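Local structure of putative electron transport related protein (Corynebacterium diphtheriae, 4PQ1) at residues K45-N50 / T78-N83; L66-E71 / V145-L150. The protein is a DsbF homologue with a thioredoxin-like fold that probably exchanges thiols and disulfides with partner proteins through a CxxC motif. One frame throughout, in Å; residues are numbered along the deposited sequence.

Contact 1: K45-N50 / T78-N83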
ATOM      1  N   LYS A  45       4.082  -7.284  11.966  1.00 30.78           N
ATOM      2  CA  LYS A  45       2.665  -7.010  11.740  1.00 32.14           C
ATOM      3  C   LYS A  45       2.341  -7.029  10.241  1.00 26.27           C
ATOM      4  O   LYS A  45       3.197  -6.728   9.400  1.00 25.15           O
ATOM      5  CB  LYS A  45       2.284  -5.667  12.348  1.00 32.40           C
ATOM      6  CG  LYS A  45       2.516  -5.534  13.847  1.00 35.03           C
ATOM      7  CD  LYS A  45       1.413  -6.208  14.639  1.00 41.30           C
ATOM      8  CE  LYS A  45       1.406  -5.728  16.087  1.00 40.65           C
ATOM      9  NZ  LYS A  45       0.591  -6.626  16.960  1.00 61.42           N
ATOM     10  N   ILE A  46       1.114  -7.406   9.911  1.00 20.58           N
ATOM     11  CA  ILE A  46       0.659  -7.373   8.530  1.00 30.55           C
ATOM     12  C   ILE A  46       0.576  -5.915   8.047  1.00 36.75           C
ATOM     13  O   ILE A  46       0.186  -5.023   8.805  1.00 28.82           O
ATOM     14  CB  ILE A  46      -0.709  -8.054   8.377  1.00 36.55           C
ATOM     15  CG1 ILE A  46      -0.608  -9.542   8.707  1.00 29.90           C
ATOM     16  CG2 ILE A  46      -1.255  -7.874   6.971  1.00 35.93           C
ATOM     17  CD1 ILE A  46      -1.955 -10.231   8.673  1.00 31.71           C
ATOM     18  N   VAL A  47       0.982  -5.671   6.805  1.00 27.55           N
ATOM     19  CA  VAL A  47       0.996  -4.323   6.275  1.00 27.29           C
ATOM     20  C   VAL A  47       0.442  -4.285   4.854  1.00 33.39           C
ATOM     21  O   VAL A  47       0.952  -4.971   3.949  1.00 24.86           O
ATOM     22  CB  VAL A  47       2.410  -3.720   6.282  1.00 27.03           C
ATOM     23  CG1 VAL A  47       2.395  -2.379   5.582  1.00 26.58           C
ATOM     24  CG2 VAL A  47       2.928  -3.561   7.721  1.00 29.79           C
ATOM     25  N   VAL A  48      -0.612  -3.488   4.663  1.00 25.32           N
ATOM     26  CA  VAL A  48      -1.180  -3.307   3.335  1.00 28.35           C
ATOM     27  C   VAL A  48      -0.765  -1.955   2.769  1.00 31.21           C
ATOM     28  O   VAL A  48      -1.215  -0.908   3.249  1.00 31.11           O
ATOM     29  CB  VAL A  48      -2.719  -3.417   3.353  1.00 27.02           C
ATOM     30  CG1 VAL A  48      -3.278  -3.243   1.955  1.00 27.33           C
ATOM     31  CG2 VAL A  48      -3.140  -4.758   3.921  1.00 24.97           C
ATOM     32  N   LEU A  49       0.106  -1.989   1.759  1.00 31.16           N
ATOM     33  CA  LEU A  49       0.580  -0.779   1.064  1.00 27.73           C
ATOM     34  C   LEU A  49      -0.324  -0.421  -0.095  1.00 24.46           C
ATOM     35  O   LEU A  49      -0.687  -1.282  -0.908  1.00 20.20           O
ATOM     36  CB  LEU A  49       1.998  -0.977   0.518  1.00 29.65           C
ATOM     37  CG  LEU A  49       3.121  -1.372   1.453  1.00 23.59           C
ATOM     38  CD1 LEU A  49       4.298  -1.815   0.609  1.00 21.69           C
ATOM     39  CD2 LEU A  49       3.472  -0.185   2.330  1.00 22.27           C
ATOM     40  N   ASN A  50      -0.652   0.860  -0.194  1.00 24.61           N
ATOM     41  CA  ASN A  50      -1.532   1.346  -1.241  1.00 21.66           C
ATOM     42  C   ASN A  50      -1.036   2.671  -1.783  1.00 19.99           C
ATOM     43  O   ASN A  50      -0.911   3.653  -1.042  1.00 17.52           O
ATOM     44  CB  ASN A  50      -2.961   1.482  -0.714  1.00 24.57           C
ATOM     45  CG  ASN A  50      -3.895   2.090  -1.725  1.00 23.17           C
ATOM     46  OD1 ASN A  50      -4.263   3.250  -1.600  1.00 30.18           O
ATOM     47  ND2 ASN A  50      -4.276   1.319  -2.744  1.00 21.00           N
ATOM     48  N   THR A  78      -1.943  -2.940   9.757  1.00 35.77           N
ATOM     49  CA  THR A  78      -2.236  -1.572   9.354  1.00 32.31           C
ATOM     50  C   THR A  78      -2.224  -1.428   7.838  1.00 32.24           C
ATOM     51  O   THR A  78      -1.542  -2.179   7.135  1.00 31.82           O
ATOM     52  CB  THR A  78      -1.205  -0.576   9.945  1.00 27.91           C
ATOM     53  OG1 THR A  78      -1.668   0.766   9.765  1.00 36.29           O
ATOM     54  CG2 THR A  78       0.142  -0.707   9.236  1.00 25.21           C
ATOM     55  N   VAL A  79      -2.982  -0.460   7.332  1.00 26.94           N
ATOM     56  CA  VAL A  79      -2.791   0.007   5.966  1.00 27.13           C
ATOM     57  C   VAL A  79      -1.776   1.143   6.025  1.00 23.82           C
ATOM     58  O   VAL A  79      -1.743   1.898   6.996  1.00 23.71           O
ATOM     59  CB  VAL A  79      -4.117   0.488   5.320  1.00 29.83           C
ATOM     60  CG1 VAL A  79      -3.871   1.054   3.922  1.00 18.52           C
ATOM     61  CG2 VAL A  79      -5.134  -0.665   5.261  1.00 23.73           C
ATOM     62  N   VAL A  80      -0.913   1.230   5.021  1.00 27.55           N
ATOM     63  CA  VAL A  80      -0.034   2.389   4.855  1.00 25.25           C
ATOM     64  C   VAL A  80      -0.139   2.929   3.443  1.00 22.30           C
ATOM     65  O   VAL A  80       0.163   2.233   2.482  1.00 25.49           O
ATOM     66  CB  VAL A  80       1.431   2.054   5.137  1.00 25.41           C
ATOM     67  CG1 VAL A  80       2.299   3.270   4.815  1.00 22.04           C
ATOM     68  CG2 VAL A  80       1.595   1.641   6.581  1.00 17.29           C
ATOM     69  N   GLY A  81      -0.589   4.171   3.307  1.00 29.57           N
ATOM     70  CA  GLY A  81      -0.771   4.736   1.989  1.00 18.60           C
ATOM     71  C   GLY A  81       0.533   5.278   1.468  1.00 16.54           C
ATOM     72  O   GLY A  81       1.408   5.705   2.230  1.00 18.44           O
ATOM     73  N   ILE A  82       0.673   5.253   0.154  1.00 15.21           N
ATOM     74  CA  ILE A  82       1.798   5.918  -0.483  1.00 16.68           C
ATOM     75  C   ILE A  82       1.210   6.948  -1.450  1.00 19.87           C
ATOM     76  O   ILE A  82       0.807   6.623  -2.565  1.00 21.43           O
ATOM     77  CB  ILE A  82       2.718   4.913  -1.207  1.00 20.74           C
ATOM     78  CG1 ILE A  82       3.263   3.897  -0.202  1.00 20.66           C
ATOM     79  CG2 ILE A  82       3.863   5.619  -1.928  1.00 17.60           C
ATOM     80  CD1 ILE A  82       4.097   2.816  -0.830  1.00 30.03           C
ATOM     81  N   ASN A  83       1.150   8.192  -1.001  1.00 20.70           N
ATOM     82  CA  ASN A  83       0.525   9.271  -1.761  1.00 18.74           C
ATOM     83  C   ASN A  83       1.470   9.739  -2.859  1.00 20.96           C
ATOM     84  O   ASN A  83       2.550  10.276  -2.572  1.00 20.46           O
ATOM     85  CB  ASN A  83       0.139  10.396  -0.793  1.00 23.64           C
ATOM     86  CG  ASN A  83      -0.428  11.632  -1.486  1.00 20.00           C
ATOM     87  OD1 ASN A  83       0.087  12.727  -1.298  1.00 22.14           O
ATOM     88  ND2 ASN A  83      -1.479  11.460  -2.279  1.00 18.79           N
TER

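Contact 2: L66-E71 / V145-L150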
ATOM      1  N   LEU A  66     -10.428   0.477   1.682  1.00 34.18           N
ATOM      2  CA  LEU A  66      -9.127   0.419   2.326  1.00 27.57           C
ATOM      3  C   LEU A  66      -9.276   0.815   3.793  1.00 28.66           C
ATOM      4  O   LEU A  66      -8.602   0.271   4.651  1.00 27.13           O
ATOM      5  CB  LEU A  66      -8.127   1.322   1.603  1.00 30.94           C
ATOM      6  CG  LEU A  66      -7.734   0.881   0.187  1.00 24.88           C
ATOM      7  CD1 LEU A  66      -7.110   2.044  -0.555  1.00 30.81           C
ATOM      8  CD2 LEU A  66      -6.751  -0.253   0.257  1.00 32.94           C
ATOM      9  N   GLN A  67     -10.181   1.744   4.079  1.00 24.84           N
ATOM     10  CA  GLN A  67     -10.467   2.110   5.464  1.00 28.60           C
ATOM     11  C   GLN A  67     -11.024   0.900   6.196  1.00 28.04           C
ATOM     12  O   GLN A  67     -10.706   0.650   7.355  1.00 32.52           O
ATOM     13  CB  GLN A  67     -11.459   3.284   5.546  1.00 27.51           C
ATOM     14  CG  GLN A  67     -11.712   3.777   6.978  1.00 19.39           C
ATOM     15  CD  GLN A  67     -10.432   4.210   7.682  1.00 26.35           C
ATOM     16  OE1 GLN A  67      -9.471   4.642   7.039  1.00 28.41           O
ATOM     17  NE2 GLN A  67     -10.416   4.105   9.002  1.00 25.95           N
ATOM     18  N   GLU A  68     -11.854   0.142   5.497  1.00 26.72           N
ATOM     19  CA  GLU A  68     -12.499  -1.022   6.070  1.00 27.63           C
ATOM     20  C   GLU A  68     -11.458  -2.069   6.474  1.00 32.50           C
ATOM     21  O   GLU A  68     -11.430  -2.536   7.616  1.00 31.83           O
ATOM     22  CB  GLU A  68     -13.483  -1.593   5.057  1.00 30.28           C
ATOM     23  CG  GLU A  68     -14.366  -2.689   5.569  1.00 37.10           C
ATOM     24  CD  GLU A  68     -15.308  -3.169   4.491  1.00 48.69           C
ATOM     25  OE1 GLU A  68     -15.791  -2.320   3.700  1.00 42.71           O
ATOM     26  OE2 GLU A  68     -15.545  -4.395   4.428  1.00 43.02           O
ATOM     27  N   VAL A  69     -10.595  -2.406   5.520  1.00 34.69           N
ATOM     28  CA  VAL A  69      -9.470  -3.319   5.723  1.00 24.55           C
ATOM     29  C   VAL A  69      -8.589  -2.874   6.877  1.00 25.80           C
ATOM     30  O   VAL A  69      -8.201  -3.687   7.707  1.00 30.34           O
ATOM     31  CB  VAL A  69      -8.613  -3.429   4.443  1.00 26.01           C
ATOM     32  CG1 VAL A  69      -7.365  -4.274   4.685  1.00 23.77           C
ATOM     33  CG2 VAL A  69      -9.427  -4.019   3.312  1.00 23.98           C
ATOM     34  N   HIS A  70      -8.281  -1.583   6.936  1.00 26.11           N
ATOM     35  CA  HIS A  70      -7.454  -1.054   8.020  1.00 29.17           C
ATOM     36  C   HIS A  70      -8.055  -1.381   9.371  1.00 33.64           C
ATOM     37  O   HIS A  70      -7.363  -1.825  10.290  1.00 35.79           O
ATOM     38  CB  HIS A  70      -7.287   0.450   7.900  1.00 21.74           C
ATOM     39  CG  HIS A  70      -6.444   1.045   8.981  1.00 23.05           C
ATOM     40  ND1 HIS A  70      -5.098   0.779   9.106  1.00 28.23           N
ATOM     41  CD2 HIS A  70      -6.754   1.890   9.991  1.00 27.46           C
ATOM     42  CE1 HIS A  70      -4.617   1.423  10.152  1.00 24.83           C
ATOM     43  NE2 HIS A  70      -5.602   2.110  10.707  1.00 28.34           N
ATOM     44  N   GLU A  71      -9.359  -1.160   9.473  1.00 31.73           N
ATOM     45  CA  GLU A  71     -10.099  -1.479  10.677  1.00 33.38           C
ATOM     46  C   GLU A  71     -10.154  -2.985  10.932  1.00 32.42           C
ATOM     47  O   GLU A  71     -10.073  -3.414  12.072  1.00 33.96           O
ATOM     48  CB  GLU A  71     -11.510  -0.915  10.580  1.00 27.02           C
ATOM     49  CG  GLU A  71     -11.541   0.598  10.581  1.00 32.48           C
ATOM     50  CD  GLU A  71     -12.935   1.142  10.375  1.00 35.83           C
ATOM     51  OE1 GLU A  71     -13.827   0.353   9.987  1.00 46.17           O
ATOM     52  OE2 GLU A  71     -13.142   2.353  10.598  1.00 41.34           O
ATOM     53  N   VAL A 145      -8.922  -2.306  -5.855  1.00 24.66           N
ATOM     54  CA  VAL A 145      -9.334  -3.496  -5.116  1.00 23.91           C
ATOM     55  C   VAL A 145     -10.577  -3.218  -4.281  1.00 31.56           C
ATOM     56  O   VAL A 145     -10.825  -2.072  -3.913  1.00 24.16           O
ATOM     57  CB  VAL A 145      -8.230  -4.003  -4.163  1.00 27.59           C
ATOM     58  CG1 VAL A 145      -7.120  -4.681  -4.937  1.00 27.19           C
ATOM     59  CG2 VAL A 145      -7.682  -2.862  -3.297  1.00 24.20           C
ATOM     60  N   THR A 146     -11.339  -4.272  -3.975  1.00 29.70           N
ATOM     61  CA  THR A 146     -12.373  -4.214  -2.944  1.00 26.35           C
ATOM     62  C   THR A 146     -11.803  -4.653  -1.611  1.00 30.63           C
ATOM     63  O   THR A 146     -10.706  -5.215  -1.543  1.00 29.31           O
ATOM     64  CB  THR A 146     -13.578  -5.128  -3.239  1.00 31.75           C
ATOM     65  OG1 THR A 146     -13.144  -6.492  -3.248  1.00 31.10           O
ATOM     66  CG2 THR A 146     -14.213  -4.793  -4.562  1.00 29.66           C
ATOM     67  N   ALA A 147     -12.568  -4.431  -0.550  1.00 27.57           N
ATOM     68  CA  ALA A 147     -12.126  -4.830   0.775  1.00 31.25           C
ATOM     69  C   ALA A 147     -11.991  -6.362   0.873  1.00 30.97           C
ATOM     70  O   ALA A 147     -11.150  -6.872   1.613  1.00 29.79           O
ATOM     71  CB  ALA A 147     -13.077  -4.301   1.826  1.00 29.04           C
ATOM     72  N   GLN A 148     -12.785  -7.086   0.089  1.00 26.10           N
ATOM     73  CA  GLN A 148     -12.802  -8.540   0.161  1.00 30.61           C
ATOM     74  C   GLN A 148     -11.618  -9.144  -0.621  1.00 37.94           C
ATOM     75  O   GLN A 148     -11.134 -10.235  -0.278  1.00 30.87           O
ATOM     76  CB  GLN A 148     -14.148  -9.079  -0.342  1.00 28.44           C
ATOM     77  CG  GLN A 148     -14.509 -10.497   0.136  1.00 49.75           C
ATOM     78  CD  GLN A 148     -14.297 -10.712   1.632  1.00 42.85           C
ATOM     79  OE1 GLN A 148     -13.296 -11.296   2.048  1.00 46.29           O
ATOM     80  NE2 GLN A 148     -15.240 -10.245   2.443  1.00 41.59           N
ATOM     81  N   ASP A 149     -11.158  -8.441  -1.661  1.00 33.53           N
ATOM     82  CA  ASP A 149      -9.902  -8.787  -2.343  1.00 27.38           C
ATOM     83  C   ASP A 149      -8.809  -8.941  -1.302  1.00 26.03           C
ATOM     84  O   ASP A 149      -8.113  -9.958  -1.239  1.00 34.44           O
ATOM     85  CB  ASP A 149      -9.473  -7.705  -3.348  1.00 31.02           C
ATOM     86  CG  ASP A 149     -10.252  -7.743  -4.657  1.00 36.77           C
ATOM     87  OD1 ASP A 149     -10.566  -8.847  -5.159  1.00 30.09           O
ATOM     88  OD2 ASP A 149     -10.525  -6.641  -5.201  1.00 35.26           O
ATOM     89  N   LEU A 150      -8.689  -7.919  -0.464  1.00 26.55           N
ATOM     90  CA  LEU A 150      -7.616  -7.830   0.504  1.00 26.74           C
ATOM     91  C   LEU A 150      -7.840  -8.756   1.672  1.00 29.95           C
ATOM     92  O   LEU A 150      -6.914  -9.427   2.107  1.00 24.22           O
ATOM     93  CB  LEU A 150      -7.473  -6.402   0.999  1.00 25.35           C
ATOM     94  CG  LEU A 150      -7.216  -5.428  -0.148  1.00 26.92           C
ATOM     95  CD1 LEU A 150      -7.102  -4.012   0.375  1.00 32.02           C
ATOM     96  CD2 LEU A 150      -5.959  -5.819  -0.894  1.00 19.58           C
TER

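Contact 1: K45-N50 / T78-N83
Leu49 and Val80 lie side by side on one face of the sheet, pointing the same way, with Leu49 CD2 4.1 Å from Val80 CB. The same methyl of Leu49 also looks toward Ile82 CD1, and Val47 CG1 sits 4.2 Å from Val80 CG2. On the opposite face Val48 pairs with Val79: chi1 176° sets CG1 of Val79 beside its carbonyl carbon, 3.4 Å from Val48 O, and leaves CG2 to meet Val48 CB at 4.1 Å. Helices 63-73 and 147-156 cover this face, through Leu73 and Ile154 on Val48. These are neighbouring parallel strands of the thioredoxin-like sheet, joined by a beta-alpha-beta crossover through helices 57-61 and 63-73; strand 46-52 lies inside, between 127-131 and 77-83, and the outermost strand 105-107 follows. The backbone ladder alternates sides: Val48 N gives a nearly straight bond to Thr78 O (2.9 Å), and Val80 N answers to Val48 O (2.8 Å). Further along, Asn50 N bonds to Val80 O (3.1 Å). At the polar edge, Thr78 OG1 donates to Val79 O from above the carbonyl plane (3.0 Å), while the buried amide of Asn50 turns from the ladder, its ND2 bonding to Thr128 OG1 and Glu62 OE1.

Contact 2: L66-E71 / V145-L150
Leu66 sends CD2 against Leu150 CD1 (3.8 Å), the two side chains crossing obliquely where helices 63-73 and 147-156 of the thioredoxin-like fold lie next to each other on one face of the central sheet. Leu150 also rests on Thr128 and Val130 of strand 127-131, on the sheet side of the contact. Two residues on, at the solvent side, Glu68 leaves its helix with CG anti to the backbone N (chi1 -172°) and continues extended from CG to the carboxylate, which lies over the methyl of Ala147; OE2 comes within 3.6 Å of Ala147 CB. Val69 points at the other helix and touches with CG2, 3.7 Å from both Ala147 O and Leu150 CD1, its side chain at about a right angle to that of Leu150. Ala147, with only a methyl, is where the backbones are nearest, its CA 5.8 Å from Val69 CA, and its N-H bonds to Asp65 OD2 of helix 63-73. At the start of helix 147-156, Thr146 and Asp149 form a capping box: Asp149 N donates to Thr146 OG1 (3.2 Å), and Thr146 N returns a bond to Asp149 OD2 (2.8 Å), on the anti side and 29° out of the carboxylate plane.

How the contacts relate
Contact 1 lies near the centre of the chain, every touching residue buried, whereas contact 2 sits further out and has Glu68 at its open edge. They hold different elements: two parallel strands in one, two helices on the sheet in the other. A ladder of backbone hydrogen bonds joins the first pair; between the segments of contact 2 there are none, though Asp65, just outside them, takes the N-H of Ala147. Helix 63-73 ties the contacts together, since it precedes strand 77-83 and packs back on it: His70 ND1 probably bonds to Val79 N, 3.0 Å away, and Val79 CG2 lies 3.6 Å from Leu66 O. Both Leu66 and Asn50 lie near the Cys56-Cys59 disulfide without touching it.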